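Side-chain contacts in macrophage migration inhibitory factor (Plasmodium berghei, PDB 2WKB), which belongs to the macrophage migration inhibitory factor family of small alpha/beta proteins, which assemble as trimers: residues D13-N18 with S85-V90; L20-D25 with T81-N86; S28-K33 with S74-K79; S51-G56 with P92-I97. All coordinates share one frame; numbering follows the deposited sequence.

Interaction 1 of 4, residues D13-N18 with S85-V90; sequences DDKAQN and SNHLSV
K15 reaches across from the start of helix 13-31 and gives its ammonium group to the backbone carbonyl of H87, near the end of helix 73-88. The bond is short, NZ to O 2.7 Å, and nearly straight at the acceptor: the C=O...NZ angle is 159°, and the donor lies in the carbonyl plane. CE of K15, 3.2 Å from the same H87 O, lies near the plane of the imidazole at its edge, and is 4.4 Å from CB of H87. What sends the lysine this way is its first torsion, with CG anti to the backbone N (chi1 -179°); the bend at chi3 then turns the end of the chain onto the carbonyl. A carbonyl in the last turn of a helix carries the partial negative charge of the helix dipole, so a lysine here probably gains from it electrostatically. The H87 ring itself is held from its far nitrogen, NE2 bonding to E22 about two turns further along helix 13-31, and its side chain also packs on T19. Beyond H87, S89, with positive phi, has left helical backbone angles. This is a surface bridge between the two helices lying on one face of the sheet; below it L88 packs on T19, on I9 and I11, and on C58 of strand 58-63.

Interaction 2 of 4, residues L20-D25 with T81-N86; sequences LSEIED and TKILSN
I23 and I83 have the same side-chain shape: in both, CG1 is anti to the carbonyl carbon (chi1 -71° and -68°) and CD1 continues the chain in an extended line. This carries the end of I83 up against the backbone of the facing helix, where CD1 of I83 lies 3.7 Å from O of E22. The branch methyl CG2 of I83 is left to meet I23, touching CG1 of that residue at 4.1 Å as the two side chains cross obliquely. I23 spends its own end on the next residue along: its CD1 comes to 4.2 Å from CD2 of L84, deeper between the helices. The packing is thus methyl against methylene, methyl and main chain, with no direct hydrogen bond from one segment to the other.

Segments 20-25 and 81-86 of the two helices run antiparallel, at 163°, with axes 10.2 Å apart, as the helix pair of the alpha/beta MIF fold does on its sheet. L84 carries the contact down to that sheet, resting on C58 and V60 of strand 58-63 and on V95 of strand 95-100, and I23 also touches C3.

Toward the outer side the contact becomes polar. A water is held by N86, its oxygen 2.8 Å from ND2, and gives a weak, longer bond to E22, whose OE1 is also held by H87. On the other side of helix 13-31, E24 makes a salt bridge to R49 of the second subunit.

Interaction 3 of 4, residues S28-K33 with S74-K79; sequences SNILGK and SLLADK
S28 OG donates to the backbone O of K33 at 2.8 Å, a bond that ties the end of helix 13-31 to the residue leaving it. The hydroxyl sits above the carbonyl plane, 42° out of it. Two more bonds run back to the carbonyl oxygen of S28, from the backbone N of K33 and, weakly, from that of G32.

Against the facing helix the work falls to I30. Its CG1 is anti to the carbonyl carbon (chi1 -69°), and with the extended chi2 this brings CD1 to the backbone of helix 73-88. There CD1 of I30 lies 3.7 Å from CA of L76 and 3.9 Å from O of L75, with CB of K79 also 3.9 Å from it. One methyl therefore rests against successive turns of the helix. CD1 of L76 comes back to meet CD1 of I30 at 3.9 Å; the L76 side chain also packs on A26, I27 and I68 and on F99 of strand 95-100. The K79 chain bends at chi2 and carries its amine off.

With its positive phi at G32 and the paired bonds back into the last turn, the helix end is a Schellman motif, set beside the opening turns of the second helix of the MIF fold.

Interaction 4 of 4, residues S51-G56 with P92-I97; sequences SGSNEG and PRRVYI
A loop of backbone carbonyls closing round an arginine is the theme here: the connection between strands 49-50 and 58-63 wraps the guanidinium of R94, which comes from just before strand 95-100. NH2 of R94 donates to two carbonyls, O of E55 at 2.9 Å and O of S53 at 3.0 Å. The first bond is the straighter, with an N-H...O angle of 151° against 132° for the second, and both oxygens are tilted from the guanidinium plane. NE of R94 donates to O of G56 at 2.9 Å, and that oxygen lies in the plane, at the edge of the group; NE also makes a weak, longer bond to O of E55. The bend at chi3 brings the guanidinium among these carbonyl oxygens, and NH1 adds a bond to O of F50.

In the MIF fold strands 58-63 and 95-100 lie side by side, and R94 and Y96 already share backbone bonds with C58, so the arginine ties the loop to the start of strand 95-100.

One face of the guanidinium is lined by CB of E55, 3.8 Å from NE of R94, and by OG of S53. The E55 carboxylate stays nearly parallel to the guanidinium plane, 7° off, yet OE2 of E55 is 4.2 Å from NE of R94 and no N-H points at it. OG of S53 accepts from the backbone N of E55, an ST turn that shapes the loop.

Overall arrangement
Interactions 1, 2 and 3 follow one another along the antiparallel pair of helices 13-31 and 73-88. Interaction 1 lies at one end and interaction 3 at the other, centres about 18 Å apart; interaction 2 sits between, about 8 Å from the first and 11 Å from the third. The 2.9 Å bond from H87 NE2 to E22 OE1 joins interactions 1 and 2. Interaction 4 lies off this line, about 17 Å from interaction 2 between centres: its strand meets helix 73-88 where OG1 of T81 packs on CD1 of I97 at 3.5 Å, and it meets interaction 1 where V90, in the loop after that helix, packs on V95. Interactions 2, 3 and 4 touch the third subunit.

Interaction 1 of 4, residues D13-N18 with S85-V90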
loop_
_atom_site.group_PDB
_atom_site.type_symbol
_atom_site.label_atom_id
_atom_site.label_comp_id
_atom_site.label_asym_id
_atom_site.label_seq_id
_atom_site.Cartn_x
_atom_site.Cartn_y
_atom_site.Cartn_z
ATOM N N ASP E 13 -1.235 18.669 -8.044
ATOM C CA ASP E 13 -1.914 18.623 -6.734
ATOM C C ASP E 13 -3.339 19.135 -6.737
ATOM O O ASP E 13 -4.223 18.478 -6.171
ATOM C CB ASP E 13 -1.122 19.395 -5.656
ATOM C CG ASP E 13 0.256 18.793 -5.396
ATOM O OD1 ASP E 13 0.480 17.609 -5.728
ATOM O OD2 ASP E 13 1.133 19.463 -4.819
ATOM N N ASP E 14 -3.587 20.341 -7.295
ATOM C CA ASP E 14 -4.973 20.815 -7.292
ATOM C C ASP E 14 -5.940 19.913 -8.010
ATOM O O ASP E 14 -7.078 19.725 -7.529
ATOM C CB ASP E 14 -5.196 22.271 -7.829
ATOM C CG ASP E 14 -4.555 23.349 -6.948
ATOM O OD1 ASP E 14 -4.205 23.091 -5.772
ATOM O OD2 ASP E 14 -4.389 24.488 -7.480
ATOM N N LYS E 15 -5.523 19.365 -9.152
ATOM C CA LYS E 15 -6.389 18.467 -9.874
ATOM C C LYS E 15 -6.596 17.125 -9.090
ATOM O O LYS E 15 -7.680 16.575 -9.111
ATOM C CB LYS E 15 -5.761 18.120 -11.215
ATOM C CG LYS E 15 -6.634 17.224 -12.014
ATOM C CD LYS E 15 -6.179 17.171 -13.509
ATOM C CE LYS E 15 -7.388 17.165 -14.403
ATOM N NZ LYS E 15 -6.879 16.848 -15.770
ATOM N N ALA E 16 -5.555 16.650 -8.461
ATOM C CA ALA E 16 -5.672 15.435 -7.581
ATOM C C ALA E 16 -6.686 15.708 -6.449
ATOM O O ALA E 16 -7.554 14.872 -6.179
ATOM C CB ALA E 16 -4.294 15.078 -6.969
ATOM N N GLN E 17 -6.578 16.870 -5.782
ATOM C CA GLN E 17 -7.542 17.252 -4.718
ATOM C C GLN E 17 -8.939 17.257 -5.251
ATOM O O GLN E 17 -9.808 16.710 -4.639
ATOM C CB GLN E 17 -7.165 18.591 -4.031
ATOM C CG GLN E 17 -5.839 18.482 -3.291
ATOM C CD GLN E 17 -5.895 17.371 -2.174
ATOM O OE1 GLN E 17 -5.111 16.390 -2.197
ATOM N NE2 GLN E 17 -6.816 17.508 -1.268
ATOM N N ASN E 18 -9.156 17.920 -6.397
ATOM C CA ASN E 18 -10.493 17.992 -6.993
ATOM C C ASN E 18 -11.064 16.650 -7.366
ATOM O O ASN E 18 -12.264 16.387 -7.129
ATOM C CB ASN E 18 -10.443 18.866 -8.265
ATOM C CG ASN E 18 -10.228 20.346 -7.946
ATOM O OD1 ASN E 18 -10.421 20.789 -6.808
ATOM N ND2 ASN E 18 -9.813 21.118 -8.969
ATOM N N SER E 85 -12.189 8.789 -16.073
ATOM C CA SER E 85 -12.024 8.914 -17.499
ATOM C C SER E 85 -12.240 10.408 -17.894
ATOM O O SER E 85 -11.579 10.896 -18.822
ATOM C CB SER E 85 -12.939 7.957 -18.262
ATOM O OG SER E 85 -14.256 8.344 -18.049
ATOM N N ASN E 86 -13.090 11.129 -17.168
ATOM C CA ASN E 86 -13.237 12.579 -17.333
ATOM C C ASN E 86 -11.969 13.338 -16.937
ATOM O O ASN E 86 -11.327 13.995 -17.798
ATOM C CB ASN E 86 -14.532 13.108 -16.629
ATOM C CG ASN E 86 -14.696 14.656 -16.733
ATOM O OD1 ASN E 86 -14.329 15.254 -17.749
ATOM N ND2 ASN E 86 -15.247 15.291 -15.674
ATOM N N HIS E 87 -11.550 13.240 -15.683
ATOM C CA HIS E 87 -10.436 14.043 -15.189
ATOM C C HIS E 87 -9.034 13.607 -15.663
ATOM O O HIS E 87 -8.123 14.448 -15.820
ATOM C CB HIS E 87 -10.454 14.115 -13.648
ATOM C CG HIS E 87 -11.571 14.944 -13.096
ATOM N ND1 HIS E 87 -11.591 16.320 -13.197
ATOM C CD2 HIS E 87 -12.727 14.594 -12.478
ATOM C CE1 HIS E 87 -12.714 16.781 -12.660
ATOM N NE2 HIS E 87 -13.416 15.753 -12.211
ATOM N N LEU E 88 -8.831 12.296 -15.842
ATOM C CA LEU E 88 -7.481 11.783 -16.114
ATOM C C LEU E 88 -7.280 11.293 -17.510
ATOM O O LEU E 88 -6.161 10.862 -17.855
ATOM C CB LEU E 88 -7.101 10.669 -15.153
ATOM C CG LEU E 88 -6.587 11.101 -13.757
ATOM C CD1 LEU E 88 -7.484 12.049 -12.994
ATOM C CD2 LEU E 88 -6.405 9.825 -12.964
ATOM N N SER E 89 -8.356 11.352 -18.281
ATOM C CA SER E 89 -8.508 10.796 -19.631
ATOM C C SER E 89 -8.003 9.379 -19.754
ATOM O O SER E 89 -7.439 9.016 -20.785
ATOM C CB SER E 89 -7.830 11.664 -20.699
ATOM O OG SER E 89 -7.918 13.037 -20.362
ATOM N N VAL E 90 -8.118 8.581 -18.686
ATOM C CA VAL E 90 -7.742 7.168 -18.792
ATOM C C VAL E 90 -8.883 6.444 -19.570
ATOM O O VAL E 90 -10.061 6.828 -19.461
ATOM C CB VAL E 90 -7.556 6.607 -17.381
ATOM C CG1 VAL E 90 -8.859 6.762 -16.609
ATOM C CG2 VAL E 90 -7.112 5.126 -17.384
#

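Interaction 2 of 4, residues L20-D25 with T81-N86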
loop_
_atom_site.group_PDB
_atom_site.type_symbol
_atom_site.label_atom_id
_atom_site.label_comp_id
_atom_site.label_asym_id
_atom_site.label_seq_id
_atom_site.Cartn_x
_atom_site.Cartn_y
_atom_site.Cartn_z
ATOM N N LEU E 20 -10.163 13.652 -6.011
ATOM C CA LEU E 20 -10.446 12.884 -4.769
ATOM C C LEU E 20 -11.732 13.436 -4.147
ATOM O O LEU E 20 -12.547 12.672 -3.621
ATOM C CB LEU E 20 -9.277 12.951 -3.773
ATOM C CG LEU E 20 -7.954 12.275 -4.293
ATOM C CD1 LEU E 20 -6.749 12.601 -3.361
ATOM C CD2 LEU E 20 -8.198 10.698 -4.452
ATOM N N SER E 21 -11.942 14.758 -4.175
ATOM C CA SER E 21 -13.142 15.302 -3.538
ATOM C C SER E 21 -14.397 14.830 -4.260
ATOM O O SER E 21 -15.407 14.502 -3.635
ATOM C CB SER E 21 -13.006 16.891 -3.520
ATOM O OG SER E 21 -14.279 17.394 -3.171
ATOM N N GLU E 22 -14.319 14.697 -5.582
ATOM C CA GLU E 22 -15.416 14.235 -6.389
ATOM C C GLU E 22 -15.720 12.747 -6.130
ATOM O O GLU E 22 -16.898 12.352 -6.043
ATOM C CB GLU E 22 -15.152 14.464 -7.883
ATOM C CG GLU E 22 -15.235 15.981 -8.257
ATOM C CD GLU E 22 -15.282 16.225 -9.783
ATOM O OE1 GLU E 22 -15.691 15.300 -10.534
ATOM O OE2 GLU E 22 -14.893 17.357 -10.203
ATOM N N ILE E 23 -14.646 11.973 -5.927
ATOM C CA ILE E 23 -14.787 10.542 -5.590
ATOM C C ILE E 23 -15.434 10.420 -4.204
ATOM O O ILE E 23 -16.365 9.599 -4.019
ATOM C CB ILE E 23 -13.417 9.791 -5.665
ATOM C CG1 ILE E 23 -13.024 9.679 -7.126
ATOM C CG2 ILE E 23 -13.581 8.301 -5.055
ATOM C CD1 ILE E 23 -11.589 9.103 -7.390
ATOM N N GLU E 24 -14.949 11.207 -3.235
ATOM C CA GLU E 24 -15.613 11.255 -1.912
ATOM C C GLU E 24 -17.111 11.586 -2.006
ATOM O O GLU E 24 -17.920 10.932 -1.345
ATOM C CB GLU E 24 -14.894 12.196 -0.948
ATOM C CG GLU E 24 -13.483 11.807 -0.633
ATOM C CD GLU E 24 -12.683 12.915 0.098
ATOM O OE1 GLU E 24 -13.253 14.010 0.286
ATOM O OE2 GLU E 24 -11.498 12.645 0.456
ATOM N N ASP E 25 -17.471 12.559 -2.848
ATOM C CA ASP E 25 -18.867 12.983 -3.057
ATOM C C ASP E 25 -19.651 11.774 -3.628
ATOM O O ASP E 25 -20.802 11.456 -3.191
ATOM C CB ASP E 25 -18.988 14.123 -4.091
ATOM C CG ASP E 25 -18.510 15.458 -3.576
ATOM O OD1 ASP E 25 -18.482 15.636 -2.311
ATOM O OD2 ASP E 25 -18.134 16.299 -4.482
ATOM N N THR E 81 -15.397 5.215 -12.377
ATOM C CA THR E 81 -14.816 5.052 -13.734
ATOM C C THR E 81 -15.095 6.356 -14.535
ATOM O O THR E 81 -14.159 6.890 -15.233
ATOM C CB THR E 81 -15.380 3.832 -14.442
ATOM O OG1 THR E 81 -15.052 2.667 -13.680
ATOM C CG2 THR E 81 -14.792 3.638 -15.870
ATOM N N LYS E 82 -16.308 6.845 -14.464
ATOM C CA LYS E 82 -16.679 8.103 -15.169
ATOM C C LYS E 82 -15.908 9.334 -14.728
ATOM O O LYS E 82 -15.352 10.083 -15.578
ATOM C CB LYS E 82 -18.176 8.409 -15.062
ATOM C CG LYS E 82 -19.048 7.303 -15.500
ATOM C CD LYS E 82 -19.138 7.107 -16.978
ATOM C CE LYS E 82 -20.543 6.508 -17.289
ATOM N NZ LYS E 82 -20.586 4.986 -17.300
ATOM N N ILE E 83 -15.783 9.518 -13.415
ATOM C CA ILE E 83 -14.941 10.565 -12.881
ATOM C C ILE E 83 -13.472 10.461 -13.376
ATOM O O ILE E 83 -12.837 11.472 -13.809
ATOM C CB ILE E 83 -14.943 10.557 -11.330
ATOM C CG1 ILE E 83 -16.332 10.968 -10.797
ATOM C CG2 ILE E 83 -13.796 11.458 -10.761
ATOM C CD1 ILE E 83 -16.540 10.643 -9.259
ATOM N N LEU E 84 -12.886 9.279 -13.333
ATOM C CA LEU E 84 -11.473 9.221 -13.758
ATOM C C LEU E 84 -11.292 9.371 -15.293
ATOM O O LEU E 84 -10.305 9.976 -15.761
ATOM C CB LEU E 84 -10.857 7.876 -13.354
ATOM C CG LEU E 84 -10.853 7.649 -11.866
ATOM C CD1 LEU E 84 -10.393 6.194 -11.627
ATOM C CD2 LEU E 84 -9.900 8.618 -11.170
ATOM N N SER E 85 -12.189 8.789 -16.073
ATOM C CA SER E 85 -12.024 8.914 -17.499
ATOM C C SER E 85 -12.240 10.408 -17.894
ATOM O O SER E 85 -11.579 10.896 -18.822
ATOM C CB SER E 85 -12.939 7.957 -18.262
ATOM O OG SER E 85 -14.256 8.344 -18.049
ATOM N N ASN E 86 -13.090 11.129 -17.168
ATOM C CA ASN E 86 -13.237 12.579 -17.333
ATOM C C ASN E 86 -11.969 13.338 -16.937
ATOM O O ASN E 86 -11.327 13.995 -17.798
ATOM C CB ASN E 86 -14.532 13.108 -16.629
ATOM C CG ASN E 86 -14.696 14.656 -16.733
ATOM O OD1 ASN E 86 -14.329 15.254 -17.749
ATOM N ND2 ASN E 86 -15.247 15.291 -15.674
HETATM O O HOH W 1 -16.522 13.864 -13.610
#

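Interaction 3 of 4, residues S28-K33 with S74-K79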
loop_
_atom_site.group_PDB
_atom_site.type_symbol
_atom_site.label_atom_id
_atom_site.label_comp_id
_atom_site.label_asym_id
_atom_site.label_seq_id
_atom_site.Cartn_x
_atom_site.Cartn_y
_atom_site.Cartn_z
ATOM N N SER E 28 -20.178 9.182 -0.795
ATOM C CA SER E 28 -21.194 9.679 0.152
ATOM C C SER E 28 -22.549 9.668 -0.516
ATOM O O SER E 28 -23.540 9.278 0.118
ATOM C CB SER E 28 -20.836 11.159 0.511
ATOM O OG SER E 28 -21.837 11.683 1.396
ATOM N N ASN E 29 -22.613 10.114 -1.766
ATOM C CA ASN E 29 -23.881 10.199 -2.473
ATOM C C ASN E 29 -24.520 8.811 -2.575
ATOM O O ASN E 29 -25.633 8.606 -2.044
ATOM C CB ASN E 29 -23.721 10.840 -3.854
ATOM C CG ASN E 29 -23.729 12.372 -3.803
ATOM O OD1 ASN E 29 -24.416 12.979 -2.978
ATOM N ND2 ASN E 29 -22.995 12.995 -4.712
ATOM N N ILE E 30 -23.791 7.864 -3.198
ATOM C CA ILE E 30 -24.247 6.482 -3.394
ATOM C C ILE E 30 -24.628 5.805 -2.076
ATOM O O ILE E 30 -25.682 5.141 -2.007
ATOM C CB ILE E 30 -23.234 5.698 -4.338
ATOM C CG1 ILE E 30 -23.371 6.307 -5.739
ATOM C CG2 ILE E 30 -23.613 4.264 -4.452
ATOM C CD1 ILE E 30 -22.254 6.116 -6.720
ATOM N N LEU E 31 -23.828 6.008 -1.013
ATOM C CA LEU E 31 -24.100 5.403 0.295
ATOM C C LEU E 31 -25.272 6.033 1.015
ATOM O O LEU E 31 -25.926 5.370 1.844
ATOM C CB LEU E 31 -22.841 5.474 1.192
ATOM C CG LEU E 31 -21.765 4.400 1.079
ATOM C CD1 LEU E 31 -21.217 4.003 -0.318
ATOM C CD2 LEU E 31 -20.614 4.751 2.023
ATOM N N GLY E 32 -25.573 7.287 0.678
ATOM C CA GLY E 32 -26.563 8.091 1.359
ATOM C C GLY E 32 -26.149 8.473 2.768
ATOM O O GLY E 32 -27.039 8.714 3.613
ATOM N N LYS E 33 -24.827 8.526 3.038
ATOM C CA LYS E 33 -24.262 8.762 4.411
ATOM C C LYS E 33 -23.001 9.636 4.307
ATOM O O LYS E 33 -22.360 9.632 3.256
ATOM C CB LYS E 33 -23.782 7.458 5.053
ATOM C CG LYS E 33 -24.825 6.344 5.288
ATOM C CD LYS E 33 -24.087 4.992 5.152
ATOM C CE LYS E 33 -24.625 3.894 6.058
ATOM N NZ LYS E 33 -23.418 3.321 6.737
ATOM N N SER E 74 -21.281 -1.902 -7.664
ATOM C CA SER E 74 -21.191 -1.722 -9.084
ATOM C C SER E 74 -21.564 -0.277 -9.489
ATOM O O SER E 74 -20.880 0.343 -10.296
ATOM C CB SER E 74 -22.082 -2.760 -9.813
ATOM O OG SER E 74 -21.904 -2.572 -11.209
ATOM N N LEU E 75 -22.626 0.266 -8.890
ATOM C CA LEU E 75 -23.006 1.608 -9.097
ATOM C C LEU E 75 -21.847 2.582 -8.763
ATOM O O LEU E 75 -21.586 3.527 -9.507
ATOM C CB LEU E 75 -24.266 1.904 -8.214
ATOM C CG LEU E 75 -25.421 0.860 -8.197
ATOM C CD1 LEU E 75 -26.321 1.046 -9.458
ATOM C CD2 LEU E 75 -25.020 -0.758 -7.948
ATOM N N LEU E 76 -21.208 2.385 -7.616
ATOM C CA LEU E 76 -20.055 3.233 -7.204
ATOM C C LEU E 76 -18.868 3.043 -8.196
ATOM O O LEU E 76 -18.235 4.023 -8.614
ATOM C CB LEU E 76 -19.629 2.841 -5.807
ATOM C CG LEU E 76 -18.520 3.725 -5.198
ATOM C CD1 LEU E 76 -18.698 5.370 -5.372
ATOM C CD2 LEU E 76 -18.293 3.342 -3.729
ATOM N N ALA E 77 -18.613 1.811 -8.596
ATOM C CA ALA E 77 -17.497 1.599 -9.520
ATOM C C ALA E 77 -17.757 2.286 -10.867
ATOM O O ALA E 77 -16.819 2.844 -11.470
ATOM C CB ALA E 77 -17.157 0.005 -9.720
ATOM N N ASP E 78 -19.015 2.268 -11.326
ATOM C CA ASP E 78 -19.414 2.924 -12.574
ATOM C C ASP E 78 -19.166 4.435 -12.390
ATOM O O ASP E 78 -18.517 5.064 -13.224
ATOM C CB ASP E 78 -20.868 2.619 -12.844
ATOM C CG ASP E 78 -21.387 3.183 -14.207
ATOM O OD1 ASP E 78 -20.756 4.026 -14.860
ATOM O OD2 ASP E 78 -22.455 2.734 -14.640
ATOM N N LYS E 79 -19.580 5.007 -11.266
ATOM C CA LYS E 79 -19.373 6.451 -11.085
ATOM C C LYS E 79 -17.905 6.842 -11.021
ATOM O O LYS E 79 -17.464 7.893 -11.597
ATOM C CB LYS E 79 -20.052 6.982 -9.842
ATOM C CG LYS E 79 -19.800 8.498 -9.713
ATOM C CD LYS E 79 -20.619 9.308 -10.832
ATOM C CE LYS E 79 -20.632 10.877 -10.616
ATOM N NZ LYS E 79 -21.377 11.480 -11.781
#

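Interaction 4 of 4, residues S51-G56 with P92-I97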
loop_
_atom_site.group_PDB
_atom_site.type_symbol
_atom_site.label_atom_id
_atom_site.label_comp_id
_atom_site.label_asym_id
_atom_site.label_seq_id
_atom_site.Cartn_x
_atom_site.Cartn_y
_atom_site.Cartn_z
ATOM N N SER E 51 -1.340 -5.450 -17.666
ATOM C CA SER E 51 -1.300 -6.287 -18.845
ATOM C C SER E 51 -0.098 -6.004 -19.676
ATOM O O SER E 51 -0.249 -5.783 -20.896
ATOM C CB SER E 51 -2.554 -6.034 -19.709
ATOM O OG SER E 51 -3.720 -6.318 -18.960
ATOM N N GLY E 52 1.071 -5.972 -19.019
ATOM C CA GLY E 52 2.343 -5.806 -19.637
ATOM C C GLY E 52 2.628 -4.463 -20.261
ATOM O O GLY E 52 3.529 -4.378 -21.113
ATOM N N SER E 53 1.854 -3.436 -19.908
ATOM C CA SER E 53 2.003 -2.113 -20.476
ATOM C C SER E 53 2.061 -1.062 -19.384
ATOM O O SER E 53 1.275 -1.097 -18.440
ATOM C CB SER E 53 0.781 -1.801 -21.356
ATOM O OG SER E 53 0.882 -0.481 -21.810
ATOM N N ASN E 54 2.963 -0.107 -19.552
ATOM C CA ASN E 54 3.070 1.067 -18.663
ATOM C C ASN E 54 2.197 2.221 -19.207
ATOM O O ASN E 54 2.307 3.348 -18.771
ATOM C CB ASN E 54 4.583 1.408 -18.497
ATOM C CG ASN E 54 4.850 2.540 -17.482
ATOM O OD1 ASN E 54 4.368 2.554 -16.298
ATOM N ND2 ASN E 54 5.591 3.521 -17.944
ATOM N N GLU E 55 1.261 1.954 -20.113
ATOM C CA GLU E 55 0.327 2.988 -20.590
ATOM C C GLU E 55 -0.609 3.459 -19.417
ATOM O O GLU E 55 -0.799 2.706 -18.445
ATOM C CB GLU E 55 -0.575 2.377 -21.703
ATOM C CG GLU E 55 -1.604 3.291 -22.334
ATOM C CD GLU E 55 -2.524 2.594 -23.369
ATOM O OE1 GLU E 55 -3.514 3.228 -23.823
ATOM O OE2 GLU E 55 -2.285 1.409 -23.705
ATOM N N GLY E 56 -1.199 4.653 -19.547
ATOM C CA GLY E 56 -2.103 5.233 -18.527
ATOM C C GLY E 56 -3.042 4.163 -17.930
ATOM O O GLY E 56 -3.712 3.431 -18.649
ATOM N N PRO E 92 -11.564 3.659 -19.937
ATOM C CA PRO E 92 -12.259 2.773 -18.962
ATOM C C PRO E 92 -11.693 1.359 -18.866
ATOM O O PRO E 92 -11.601 0.772 -17.757
ATOM C CB PRO E 92 -13.746 2.786 -19.454
ATOM C CG PRO E 92 -13.921 4.109 -20.050
ATOM C CD PRO E 92 -12.518 4.515 -20.665
ATOM N N ARG E 93 -11.289 0.751 -19.979
ATOM C CA ARG E 93 -10.653 -0.513 -19.874
ATOM C C ARG E 93 -9.304 -0.580 -19.138
ATOM O O ARG E 93 -8.847 -1.682 -18.808
ATOM C CB ARG E 93 -10.542 -1.236 -21.216
ATOM C CG ARG E 93 -9.462 -0.539 -22.156
ATOM C CD ARG E 93 -9.255 -1.306 -23.557
ATOM N NE ARG E 93 -9.142 -2.785 -23.466
ATOM C CZ ARG E 93 -9.860 -3.632 -24.217
ATOM N NH1 ARG E 93 -10.779 -3.138 -25.076
ATOM N NH2 ARG E 93 -9.721 -4.961 -24.074
ATOM N N ARG E 94 -8.715 0.575 -18.838
ATOM C CA ARG E 94 -7.495 0.576 -17.971
ATOM C C ARG E 94 -7.823 1.331 -16.668
ATOM O O ARG E 94 -6.970 2.016 -16.068
ATOM C CB ARG E 94 -6.356 1.212 -18.724
ATOM C CG ARG E 94 -5.823 0.274 -19.839
ATOM C CD ARG E 94 -4.521 0.748 -20.559
ATOM N NE ARG E 94 -3.354 0.795 -19.714
ATOM C CZ ARG E 94 -2.556 -0.243 -19.473
ATOM N NH1 ARG E 94 -2.850 -1.436 -20.008
ATOM N NH2 ARG E 94 -1.495 -0.114 -18.702
ATOM N N VAL E 95 -9.077 1.158 -16.249
ATOM C CA VAL E 95 -9.544 1.457 -14.874
ATOM C C VAL E 95 -9.925 0.142 -14.228
ATOM O O VAL E 95 -10.680 -0.684 -14.815
ATOM C CB VAL E 95 -10.751 2.374 -14.853
ATOM C CG1 VAL E 95 -11.268 2.649 -13.404
ATOM C CG2 VAL E 95 -10.358 3.714 -15.531
ATOM N N TYR E 96 -9.415 -0.075 -13.017
ATOM C CA TYR E 96 -9.758 -1.329 -12.316
ATOM C C TYR E 96 -10.085 -0.890 -10.894
ATOM O O TYR E 96 -9.328 -0.138 -10.310
ATOM C CB TYR E 96 -8.557 -2.277 -12.360
ATOM C CG TYR E 96 -8.695 -3.600 -11.601
ATOM C CD1 TYR E 96 -9.519 -4.617 -12.062
ATOM C CD2 TYR E 96 -7.914 -3.847 -10.456
ATOM C CE1 TYR E 96 -9.607 -5.865 -11.365
ATOM C CE2 TYR E 96 -7.975 -5.074 -9.772
ATOM C CZ TYR E 96 -8.854 -6.063 -10.217
ATOM O OH TYR E 96 -8.928 -7.260 -9.510
ATOM N N ILE E 97 -11.236 -1.329 -10.372
ATOM C CA ILE E 97 -11.701 -0.870 -9.088
ATOM C C ILE E 97 -11.877 -2.089 -8.202
ATOM O O ILE E 97 -12.559 -3.042 -8.610
ATOM C CB ILE E 97 -12.966 -0.138 -9.246
ATOM C CG1 ILE E 97 -12.648 1.134 -10.103
ATOM C CG2 ILE E 97 -13.537 0.305 -7.803
ATOM C CD1 ILE E 97 -13.841 1.743 -10.482
#